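Local coordinates for DegV family protein (Streptococcus agalactiae, PDB 3LUP), which probably binds long-chain fatty acids, holding elaidic acid in its pocket here, and may take part in lipid transport or fatty acid metabolism, at residues A[77-81]-A[82-86]; A[223-227]-A[228-232]; A[243-246]-A[247-251]. One frame throughout, in Å; residues are numbered along the deposited sequence.

Contact 1: residues A[77-81]-A[82-86]; sequences CQLEK and EGYTH
Tyr84 N donates to Leu79 O at 3.1 Å, which ties the loop back to the end of helix 69-81. Gly83 has positive phi (92°) and is the first residue to leave helical geometry. Gly83 N makes a weak bond of 3.4 Å to Glu80 O. The turn is a Schellman motif. Glu82 N also makes weak bonds to Gln78 O and Leu79 O.

Leu79 and Tyr84 carry the apolar part. The methyl Leu79 CD2 lies over one face of the Tyr84 ring, 3.8 Å from the centroid, in a CH-pi contact offset toward the rim. Tyr84 CG is anti to its carbonyl carbon (chi1 -73°), which turns the ring back over the helix end. Leu79 O sits at the edge of the ring, in its plane. On the helix surface, the bent Gln78 chain brings NE2 to Glu82 OE2 at 3.4 Å. This bond is weak but almost straight, and the amide and carboxylate planes are 69° apart.

Tyr84 OH bonds Asp25 and Tyr27, and the ring makes a cation-pi contact with Lys5. Tyr84 is therefore held at two points, its backbone N and its hydroxyl, as the chain enters the parallel sheet.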
loop_
_atom_site.group_PDB
_atom_site.type_symbol
_atom_site.label_atom_id
_atom_site.label_comp_id
_atom_site.label_asym_id
_atom_site.label_seq_id
_atom_site.Cartn_x
_atom_site.Cartn_y
_atom_site.Cartn_z
ATOM N N CYS A 77 13.831 18.140 8.997
ATOM C CA CYS A 77 14.684 19.040 9.756
ATOM C C CYS A 77 15.187 18.358 11.033
ATOM O O CYS A 77 16.383 18.387 11.326
ATOM C CB CYS A 77 13.925 20.332 10.064
ATOM S SG CYS A 77 14.811 21.476 11.128
ATOM N N GLN A 78 14.267 17.727 11.767
ATOM C CA GLN A 78 14.584 16.949 12.978
ATOM C C GLN A 78 15.622 15.835 12.738
ATOM O O GLN A 78 16.529 15.628 13.548
ATOM C CB GLN A 78 13.294 16.381 13.599
ATOM C CG GLN A 78 13.416 15.943 15.056
ATOM C CD GLN A 78 14.014 17.033 15.977
ATOM O OE1 GLN A 78 13.723 18.223 15.825
ATOM N NE2 GLN A 78 14.843 16.616 16.942
ATOM N N LEU A 79 15.491 15.129 11.622
ATOM C CA LEU A 79 16.435 14.072 11.268
ATOM C C LEU A 79 17.837 14.633 11.007
ATOM O O LEU A 79 18.836 14.069 11.466
ATOM C CB LEU A 79 15.918 13.266 10.064
ATOM C CG LEU A 79 14.639 12.444 10.306
ATOM C CD1 LEU A 79 13.929 12.098 9.018
ATOM C CD2 LEU A 79 14.939 11.196 11.078
ATOM N N GLU A 80 17.894 15.758 10.293
ATOM C CA GLU A 80 19.144 16.458 10.010
ATOM C C GLU A 80 19.910 16.791 11.283
ATOM O O GLU A 80 21.120 16.585 11.340
ATOM C CB GLU A 80 18.866 17.730 9.210
ATOM C CG GLU A 80 20.080 18.573 8.807
ATOM C CD GLU A 80 19.677 19.774 7.933
ATOM O OE1 GLU A 80 18.873 19.597 6.974
ATOM O OE2 GLU A 80 20.154 20.903 8.206
ATOM N N LYS A 81 19.209 17.306 12.295
ATOM C CA LYS A 81 19.857 17.623 13.572
ATOM C C LYS A 81 19.990 16.423 14.521
ATOM O O LYS A 81 20.745 16.459 15.481
ATOM C CB LYS A 81 19.240 18.852 14.250
ATOM C CG LYS A 81 17.741 18.867 14.386
ATOM C CD LYS A 81 17.253 20.307 14.574
ATOM C CE LYS A 81 15.938 20.341 15.341
ATOM N NZ LYS A 81 15.204 21.642 15.214
ATOM N N GLU A 82 19.281 15.346 14.223
ATOM C CA GLU A 82 19.469 14.120 14.970
ATOM C C GLU A 82 20.705 13.365 14.430
ATOM O O GLU A 82 21.062 12.294 14.946
ATOM C CB GLU A 82 18.185 13.280 14.932
ATOM C CG GLU A 82 17.678 12.931 16.310
ATOM C CD GLU A 82 16.161 12.759 16.398
ATOM O OE1 GLU A 82 15.568 12.020 15.565
ATOM O OE2 GLU A 82 15.566 13.353 17.335
ATOM N N GLY A 83 21.357 13.936 13.406
ATOM C CA GLY A 83 22.577 13.370 12.817
ATOM C C GLY A 83 22.454 12.415 11.626
ATOM O O GLY A 83 23.464 11.889 11.148
ATOM N N TYR A 84 21.240 12.179 11.129
ATOM C CA TYR A 84 21.055 11.340 9.942
ATOM C C TYR A 84 21.675 11.970 8.698
ATOM O O TYR A 84 21.639 13.185 8.543
ATOM C CB TYR A 84 19.577 11.108 9.679
ATOM C CG TYR A 84 18.893 10.161 10.629
ATOM C CD1 TYR A 84 18.774 8.808 10.321
ATOM C CD2 TYR A 84 18.339 10.624 11.834
ATOM C CE1 TYR A 84 18.123 7.931 11.184
ATOM C CE2 TYR A 84 17.693 9.762 12.708
ATOM C CZ TYR A 84 17.589 8.420 12.376
ATOM O OH TYR A 84 16.947 7.556 13.226
ATOM N N THR A 85 22.224 11.150 7.802
ATOM C CA THR A 85 22.882 11.668 6.591
ATOM C C THR A 85 22.072 11.456 5.318
ATOM O O THR A 85 22.132 12.274 4.404
ATOM C CB THR A 85 24.264 11.039 6.380
ATOM O OG1 THR A 85 24.116 9.637 6.125
ATOM C CG2 THR A 85 25.133 11.254 7.605
ATOM N N HIS A 86 21.339 10.351 5.255
ATOM C CA HIS A 86 20.530 10.035 4.094
ATOM C C HIS A 86 19.108 9.740 4.515
ATOM O O HIS A 86 18.851 9.333 5.661
ATOM C CB HIS A 86 21.074 8.819 3.367
ATOM C CG HIS A 86 22.458 8.994 2.819
ATOM N ND1 HIS A 86 23.582 8.971 3.614
ATOM C CD2 HIS A 86 22.900 9.166 1.552
ATOM C CE1 HIS A 86 24.654 9.134 2.860
ATOM N NE2 HIS A 86 24.267 9.259 1.606
#

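Contact 2: residues A[223-227]-A[228-232]; sequences EMTAD and GEYDI
Tyr230 reaches back from the start of strand 230-236 of the mixed sheet to the turn that ends helix 210-224. Its CG is anti to the carbonyl carbon (chi1 -68°), which lays the ring beside Thr225 and carries its hydroxyl to Asp227. Tyr230 CB begins the contact, 4.1 Å from the methyl Thr225 CG2. Thr225 CG2 is also 4.0 Å from Tyr230 CG. Further out, Tyr230 CD2 meets Thr225 CA at 3.6 Å, with Thr225 CB a little farther off. Tyr230 CE2 still touches Thr225 CA and comes to 3.3 Å from Asp227 OD1. At the tip, Tyr230 OH donates to Asp227 OD1 at 2.5 Å. The hydroxyl meets OD1 on the syn side, 32° out of the carboxylate plane. The carboxylate and ring planes are nearly parallel, 15° apart, and OD1 sits at the ring edge.

The other carboxylate oxygen, Asp227 OD2, forms a salt bridge with Lys157. Thr225 OG1 bonds back to Val221 O in the helix. Thr225 CG2 is left for the apolar side, 4.3 Å from Ile232 CD1. Ile281 of strand 277-283 packs against Thr225, Tyr230 and Ile232, whose side chain lies about 9 Å from the bound elaidic acid.

Asp227 thus has a neutral donor on one oxygen and a cation on the other. The pair would probably stabilise the carboxylate as an anion and fix the ring tip beside the turn.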
loop_
_atom_site.group_PDB
_atom_site.type_symbol
_atom_site.label_atom_id
_atom_site.label_comp_id
_atom_site.label_asym_id
_atom_site.label_seq_id
_atom_site.Cartn_x
_atom_site.Cartn_y
_atom_site.Cartn_z
ATOM N N GLU A 223 1.390 -16.923 -12.066
ATOM C CA GLU A 223 2.004 -16.304 -13.239
ATOM C C GLU A 223 3.023 -15.271 -12.820
ATOM O O GLU A 223 4.180 -15.301 -13.258
ATOM C CB GLU A 223 0.958 -15.618 -14.098
ATOM C CG GLU A 223 0.059 -16.571 -14.850
ATOM C CD GLU A 223 -0.737 -15.865 -15.942
ATOM O OE1 GLU A 223 -0.567 -14.620 -16.098
ATOM O OE2 GLU A 223 -1.517 -16.562 -16.642
HETATM N N MSE A 224 2.573 -14.362 -11.958
HETATM C CA MSE A 224 3.371 -13.234 -11.521
HETATM C C MSE A 224 4.657 -13.634 -10.789
HETATM O O MSE A 224 5.672 -12.944 -10.904
HETATM C CB MSE A 224 2.511 -12.294 -10.664
HETATM C CG MSE A 224 1.295 -11.764 -11.421
HETATM SE SE MSE A 224 1.722 -10.488 -12.868
HETATM C CE MSE A 224 0.755 -11.331 -14.343
ATOM N N THR A 225 4.612 -14.744 -10.050
ATOM C CA THR A 225 5.733 -15.156 -9.202
ATOM C C THR A 225 6.669 -16.136 -9.881
ATOM O O THR A 225 7.619 -16.626 -9.271
ATOM C CB THR A 225 5.252 -15.751 -7.861
ATOM O OG1 THR A 225 4.460 -16.921 -8.107
ATOM C CG2 THR A 225 4.436 -14.736 -7.094
ATOM N N ALA A 226 6.411 -16.407 -11.154
ATOM C CA ALA A 226 7.203 -17.377 -11.924
ATOM C C ALA A 226 8.656 -16.962 -12.118
ATOM O O ALA A 226 9.509 -17.810 -12.346
ATOM C CB ALA A 226 6.558 -17.621 -13.270
ATOM N N ASP A 227 8.930 -15.664 -12.025
ATOM C CA ASP A 227 10.256 -15.141 -12.358
ATOM C C ASP A 227 11.230 -14.933 -11.182
ATOM O O ASP A 227 12.326 -14.412 -11.375
ATOM C CB ASP A 227 10.164 -13.889 -13.253
ATOM C CG ASP A 227 9.448 -12.734 -12.588
ATOM O OD1 ASP A 227 8.823 -12.940 -11.528
ATOM O OD2 ASP A 227 9.509 -11.615 -13.136
ATOM N N GLY A 228 10.847 -15.344 -9.977
ATOM C CA GLY A 228 11.747 -15.219 -8.845
ATOM C C GLY A 228 11.104 -15.552 -7.524
ATOM O O GLY A 228 10.057 -16.208 -7.473
ATOM N N GLU A 229 11.730 -15.087 -6.449
ATOM C CA GLU A 229 11.289 -15.412 -5.095
ATOM C C GLU A 229 10.550 -14.230 -4.477
ATOM O O GLU A 229 11.128 -13.150 -4.303
ATOM C CB GLU A 229 12.493 -15.828 -4.240
ATOM C CG GLU A 229 13.195 -17.105 -4.713
ATOM C CD GLU A 229 12.452 -18.376 -4.288
ATOM O OE1 GLU A 229 12.189 -18.540 -3.068
ATOM O OE2 GLU A 229 12.132 -19.214 -5.164
ATOM N N TYR A 230 9.271 -14.430 -4.152
ATOM C CA TYR A 230 8.425 -13.330 -3.690
ATOM C C TYR A 230 7.821 -13.536 -2.318
ATOM O O TYR A 230 7.321 -14.610 -2.016
ATOM C CB TYR A 230 7.276 -13.111 -4.668
ATOM C CG TYR A 230 7.696 -12.592 -6.016
ATOM C CD1 TYR A 230 7.668 -11.226 -6.297
ATOM C CD2 TYR A 230 8.123 -13.473 -7.025
ATOM C CE1 TYR A 230 8.050 -10.744 -7.540
ATOM C CE2 TYR A 230 8.513 -12.997 -8.269
ATOM C CZ TYR A 230 8.466 -11.632 -8.520
ATOM O OH TYR A 230 8.855 -11.159 -9.754
ATOM N N ASP A 231 7.840 -12.496 -1.494
ATOM C CA ASP A 231 6.949 -12.445 -0.334
ATOM C C ASP A 231 5.517 -12.199 -0.841
ATOM O O ASP A 231 5.282 -11.247 -1.614
ATOM C CB ASP A 231 7.399 -11.361 0.653
ATOM C CG ASP A 231 8.697 -11.745 1.410
ATOM O OD1 ASP A 231 8.753 -12.867 1.983
ATOM O OD2 ASP A 231 9.657 -10.928 1.446
ATOM N N ILE A 232 4.577 -13.068 -0.446
ATOM C CA ILE A 232 3.173 -12.930 -0.880
ATOM C C ILE A 232 2.214 -12.616 0.283
ATOM O O ILE A 232 2.267 -13.256 1.337
ATOM C CB ILE A 232 2.647 -14.176 -1.654
ATOM C CG1 ILE A 232 3.686 -14.679 -2.650
ATOM C CG2 ILE A 232 1.346 -13.854 -2.395
ATOM C CD1 ILE A 232 3.397 -16.063 -3.173
#

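Contact 3: residues A[243-246]-A[247-251]; sequences AEQL and YNLLA
Leu246 and Leu250, one turn apart, lie side by side and point the same way. Leu246 CD1 comes to 4.1 Å from Leu250 CG and also approaches Leu249 CD1. Gln245 bends at chi2 (67°) and crosses Leu249 at an angle, with Gln245 NE2 3.6 Å from Leu249 CD1. Tyr247 CB rests against the carbonyl oxygens Ala243 O and Glu244 O. Asn248 OD1 lies at the edge of the Tyr247 ring, in its plane.

The backbone sets these spacings. Tyr247 N bonds Ala243 O, Asn248 N bonds Glu244 O, Leu249 N bonds Gln245 O at 2.9 Å, and Leu250 N bonds Leu246 O. The Leu249 bond is the straightest of the four, at 169°. This regular alpha-helix, 240-252, is the crossover of a beta-alpha-beta unit whose parallel strands are 230-236 and 259-263.

Next come the neighbours of the helix. Ala243, Leu246 and Tyr247 touch Ile234 of the first strand. Tyr247 and Leu250 rest on Leu259 of the second. Helix 210-224 meets the leucine flank, with Leu217 against Leu246, Ala218 against Leu249 and Val221 against Leu250. The bound elaidic acid lies about 10 Å from the Leu246 side chain.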
loop_
_atom_site.group_PDB
_atom_site.type_symbol
_atom_site.label_atom_id
_atom_site.label_comp_id
_atom_site.label_asym_id
_atom_site.label_seq_id
_atom_site.Cartn_x
_atom_site.Cartn_y
_atom_site.Cartn_z
ATOM N N ALA A 243 -10.323 -14.463 1.993
ATOM C CA ALA A 243 -8.864 -14.570 2.137
ATOM C C ALA A 243 -8.389 -15.999 2.451
ATOM O O ALA A 243 -7.380 -16.447 1.914
ATOM C CB ALA A 243 -8.351 -13.572 3.181
ATOM N N GLU A 244 -9.114 -16.700 3.323
ATOM C CA GLU A 244 -8.820 -18.105 3.631
ATOM C C GLU A 244 -9.020 -18.971 2.401
ATOM O O GLU A 244 -8.255 -19.890 2.152
ATOM C CB GLU A 244 -9.714 -18.621 4.748
ATOM C CG GLU A 244 -9.401 -18.053 6.118
ATOM C CD GLU A 244 -10.264 -18.679 7.223
ATOM O OE1 GLU A 244 -11.298 -19.334 6.895
ATOM O OE2 GLU A 244 -9.911 -18.509 8.422
ATOM N N GLN A 245 -10.064 -18.661 1.641
ATOM C CA GLN A 245 -10.318 -19.292 0.357
ATOM C C GLN A 245 -9.120 -19.124 -0.569
ATOM O O GLN A 245 -8.556 -20.111 -1.038
ATOM C CB GLN A 245 -11.576 -18.696 -0.277
ATOM C CG GLN A 245 -11.761 -19.001 -1.757
ATOM C CD GLN A 245 -12.021 -20.462 -2.046
ATOM O OE1 GLN A 245 -12.252 -21.262 -1.147
ATOM N NE2 GLN A 245 -11.989 -20.816 -3.317
ATOM N N LEU A 246 -8.727 -17.875 -0.821
ATOM C CA LEU A 246 -7.593 -17.596 -1.688
ATOM C C LEU A 246 -6.323 -18.240 -1.149
ATOM O O LEU A 246 -5.507 -18.742 -1.920
ATOM C CB LEU A 246 -7.400 -16.093 -1.867
ATOM C CG LEU A 246 -6.255 -15.605 -2.769
ATOM C CD1 LEU A 246 -6.152 -16.300 -4.164
ATOM C CD2 LEU A 246 -6.349 -14.073 -2.893
ATOM N N TYR A 247 -6.176 -18.233 0.175
ATOM C CA TYR A 247 -5.047 -18.877 0.845
ATOM C C TYR A 247 -4.971 -20.347 0.489
ATOM O O TYR A 247 -3.889 -20.860 0.176
ATOM C CB TYR A 247 -5.167 -18.733 2.361
ATOM C CG TYR A 247 -4.007 -19.307 3.140
ATOM C CD1 TYR A 247 -2.892 -18.521 3.454
ATOM C CD2 TYR A 247 -4.029 -20.628 3.585
ATOM C CE1 TYR A 247 -1.831 -19.040 4.173
ATOM C CE2 TYR A 247 -2.975 -21.152 4.316
ATOM C CZ TYR A 247 -1.885 -20.352 4.605
ATOM O OH TYR A 247 -0.842 -20.884 5.316
ATOM N N ASN A 248 -6.123 -21.016 0.551
ATOM C CA ASN A 248 -6.220 -22.433 0.206
ATOM C C ASN A 248 -5.938 -22.679 -1.262
ATOM O O ASN A 248 -5.191 -23.588 -1.586
ATOM C CB ASN A 248 -7.571 -23.013 0.614
ATOM C CG ASN A 248 -7.779 -22.994 2.119
ATOM O OD1 ASN A 248 -6.824 -23.101 2.895
ATOM N ND2 ASN A 248 -9.032 -22.845 2.540
ATOM N N LEU A 249 -6.502 -21.853 -2.141
ATOM C CA LEU A 249 -6.197 -21.930 -3.565
ATOM C C LEU A 249 -4.695 -21.826 -3.826
ATOM O O LEU A 249 -4.168 -22.512 -4.694
ATOM C CB LEU A 249 -6.927 -20.836 -4.344
ATOM C CG LEU A 249 -8.452 -20.922 -4.452
ATOM C CD1 LEU A 249 -9.047 -19.570 -4.913
ATOM C CD2 LEU A 249 -8.898 -22.090 -5.349
ATOM N N LEU A 250 -4.013 -20.969 -3.068
ATOM C CA LEU A 250 -2.570 -20.793 -3.178
ATOM C C LEU A 250 -1.789 -21.869 -2.430
ATOM O O LEU A 250 -0.663 -22.199 -2.801
ATOM C CB LEU A 250 -2.176 -19.408 -2.684
ATOM C CG LEU A 250 -2.596 -18.272 -3.616
ATOM C CD1 LEU A 250 -2.119 -16.966 -3.044
ATOM C CD2 LEU A 250 -2.023 -18.473 -5.011
ATOM N N ALA A 251 -2.395 -22.413 -1.379
ATOM C CA ALA A 251 -1.817 -23.539 -0.658
ATOM C C ALA A 251 -1.772 -24.742 -1.589
ATOM O O ALA A 251 -0.737 -25.385 -1.736
ATOM C CB ALA A 251 -2.632 -23.854 0.603
#

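Along the chain, contact 1 comes first. It closes the turn from helix 69-81 into strand 86-89 of the four-stranded parallel sheet. Contact 2 closes a later helix-to-strand connection, from helix 210-224 into strand 230-236 of the mixed sheet, through side chains. Contact 3 closes no loop; it lies within helix 240-252, which leads on to the adjacent strand 259-263. The three lie in series; none nests in or crosses another. Contacts 2 and 3 are neighbours but do not touch, their nearest atoms about 5 Å apart, and both belong to the mixed-sheet part of the fold. Contact 1 lies on the far side of the chain's centre from contact 3, with centres about 44 Å apart.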